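Local coordinates for cytoplasmic protein (Cryptococcus neoformans var. grubii serotype A, PDB 7LPO), which probably hydrolyses the beta-glucosidic bond of steryl glucosides, as a glycoside hydrolase of family 5, at residues 239-244 with 413-418. Residues are numbered along the deposited sequence; the frame is centred on the assembly and turned at random.
Sequences HFIDAV and SSRIRL
Arg-415 reaches across to Ile-241 and Asp-242 and illustrates how a long cationic side chain can serve apolar and polar partners at once. Its CB lies 3.7 Å from Ile-241 CG2, and the same methyl sits over the centre of the guanidinium, 3.9 Å above its plane. Two bends along the chain, at chi2 and chi3, curl it round the Ile-241 methyl and bring its end to Asp-242. There NH1 donates a nearly straight hydrogen bond, 2.8 Å long, to Asp-242 OD1, forming a salt bridge. OD1 lies almost in the guanidinium plane, while NH1 meets it on the anti side of the carboxylate and 23° out of the carboxylate plane, the two planes being 37° apart. A water donates to OD1 and accepts from Arg-415 NH2, closing a ring that should restrict rotation of the guanidinium. The helices concerned, 232-254 and 400-419, precede strands 263-267 and 424-427, parallel neighbours in the barrel of the TIM-barrel fold characteristic of family 5; the two segments run nearly parallel, 21° apart, with axes 9.8 Å from each other. One residue on, Ile-416 turns its CD1 to Val-244 CG1 at 4.0 Å, a buried apolar touch. Tyr-412, one turn earlier on helix 400-419, also packs against Val-244.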
loop_
_atom_site.group_PDB
_atom_site.type_symbol
_atom_site.label_atom_id
_atom_site.label_comp_id
_atom_site.label_asym_id
_atom_site.label_seq_id
_atom_site.Cartn_x
_atom_site.Cartn_y
_atom_site.Cartn_z
ATOM N N HIS A 239 6.564 20.546 -4.213
ATOM C CA HIS A 239 7.832 19.891 -3.893
ATOM C C HIS A 239 7.703 18.373 -3.998
ATOM O O HIS A 239 8.621 17.694 -4.473
ATOM C CB HIS A 239 8.319 20.312 -2.500
ATOM C CG HIS A 239 9.038 21.628 -2.486
ATOM N ND1 HIS A 239 8.382 22.833 -2.341
ATOM C CD2 HIS A 239 10.354 21.932 -2.612
ATOM C CE1 HIS A 239 9.262 23.820 -2.377
ATOM N NE2 HIS A 239 10.466 23.302 -2.547
ATOM N N PHE A 240 6.553 17.820 -3.602
ATOM C CA PHE A 240 6.361 16.375 -3.713
ATOM C C PHE A 240 6.292 15.943 -5.174
ATOM O O PHE A 240 6.931 14.966 -5.580
ATOM C CB PHE A 240 5.092 15.952 -2.966
ATOM C CG PHE A 240 4.653 14.545 -3.267
ATOM C CD1 PHE A 240 5.358 13.462 -2.767
ATOM C CD2 PHE A 240 3.550 14.308 -4.062
ATOM C CE1 PHE A 240 4.960 12.165 -3.059
ATOM C CE2 PHE A 240 3.150 13.029 -4.349
ATOM C CZ PHE A 240 3.847 11.953 -3.845
ATOM N N ILE A 241 5.519 16.669 -5.982
ATOM C CA ILE A 241 5.392 16.345 -7.399
ATOM C C ILE A 241 6.717 16.562 -8.121
ATOM O O ILE A 241 7.087 15.786 -9.011
ATOM C CB ILE A 241 4.246 17.175 -8.015
ATOM C CG1 ILE A 241 2.914 16.746 -7.379
ATOM C CG2 ILE A 241 4.205 17.018 -9.530
ATOM C CD1 ILE A 241 1.716 17.599 -7.761
ATOM N N ASP A 242 7.463 17.602 -7.737
ATOM C CA ASP A 242 8.781 17.821 -8.330
ATOM C C ASP A 242 9.734 16.685 -7.985
ATOM O O ASP A 242 10.528 16.255 -8.826
ATOM C CB ASP A 242 9.375 19.147 -7.849
ATOM C CG ASP A 242 8.821 20.352 -8.592
ATOM O OD1 ASP A 242 7.930 20.173 -9.455
ATOM O OD2 ASP A 242 9.272 21.490 -8.294
ATOM N N ALA A 243 9.698 16.207 -6.742
ATOM C CA ALA A 243 10.639 15.167 -6.345
ATOM C C ALA A 243 10.359 13.873 -7.090
ATOM O O ALA A 243 11.276 13.262 -7.650
ATOM C CB ALA A 243 10.584 14.945 -4.839
ATOM N N VAL A 244 9.098 13.432 -7.103
ATOM C CA VAL A 244 8.744 12.260 -7.901
ATOM C C VAL A 244 9.066 12.516 -9.365
ATOM O O VAL A 244 9.611 11.652 -10.061
ATOM C CB VAL A 244 7.262 11.888 -7.702
ATOM C CG1 VAL A 244 6.891 10.665 -8.573
ATOM C CG2 VAL A 244 6.981 11.617 -6.236
ATOM N N SER A 413 -0.532 13.422 -12.101
ATOM C CA SER A 413 -0.551 12.538 -13.262
ATOM C C SER A 413 0.017 13.229 -14.501
ATOM O O SER A 413 0.688 12.591 -15.320
ATOM C CB SER A 413 -1.975 12.035 -13.511
ATOM O OG SER A 413 -2.860 13.086 -13.848
ATOM N N SER A 414 -0.221 14.533 -14.650
ATOM C CA SER A 414 0.360 15.256 -15.779
ATOM C C SER A 414 1.881 15.234 -15.727
ATOM O O SER A 414 2.545 15.092 -16.760
ATOM C CB SER A 414 -0.135 16.700 -15.802
ATOM O OG SER A 414 -1.532 16.739 -15.968
ATOM N N ARG A 415 2.455 15.391 -14.534
ATOM C CA ARG A 415 3.908 15.368 -14.426
ATOM C C ARG A 415 4.458 13.998 -14.783
ATOM O O ARG A 415 5.485 13.896 -15.461
ATOM C CB ARG A 415 4.363 15.760 -13.015
ATOM C CG ARG A 415 5.891 15.799 -12.864
ATOM C CD ARG A 415 6.501 16.923 -13.716
ATOM N NE ARG A 415 5.774 18.160 -13.448
ATOM C CZ ARG A 415 6.059 18.990 -12.448
ATOM N NH1 ARG A 415 7.093 18.735 -11.648
ATOM N NH2 ARG A 415 5.318 20.075 -12.258
ATOM N N ILE A 416 3.796 12.934 -14.328
ATOM C CA ILE A 416 4.256 11.583 -14.648
ATOM C C ILE A 416 4.333 11.396 -16.157
ATOM O O ILE A 416 5.326 10.888 -16.686
ATOM C CB ILE A 416 3.337 10.528 -14.004
ATOM C CG1 ILE A 416 3.488 10.544 -12.480
ATOM C CG2 ILE A 416 3.600 9.151 -14.618
ATOM C CD1 ILE A 416 4.833 10.122 -11.956
ATOM N N ARG A 417 3.284 11.813 -16.874
ATOM C CA ARG A 417 3.234 11.601 -18.317
ATOM C C ARG A 417 4.259 12.463 -19.048
ATOM O O ARG A 417 4.708 12.098 -20.140
ATOM C CB ARG A 417 1.828 11.894 -18.844
ATOM C CG ARG A 417 0.800 10.774 -18.588
ATOM C CD ARG A 417 0.674 9.803 -19.769
ATOM N NE ARG A 417 -0.113 8.625 -19.407
ATOM C CZ ARG A 417 -1.437 8.601 -19.331
ATOM N NH1 ARG A 417 -2.144 9.684 -19.614
ATOM N NH2 ARG A 417 -2.061 7.490 -18.979
ATOM N N LEU A 418 4.652 13.593 -18.460
ATOM C CA LEU A 418 5.668 14.430 -19.082
ATOM C C LEU A 418 6.960 13.653 -19.271
ATOM O O LEU A 418 7.623 13.776 -20.302
ATOM C CB LEU A 418 5.909 15.671 -18.225
ATOM C CG LEU A 418 6.858 16.725 -18.782
ATOM C CD1 LEU A 418 6.341 17.247 -20.122
ATOM C CD2 LEU A 418 7.028 17.857 -17.785
HETATM O O HOH W 1 5.345 21.093 -9.537
#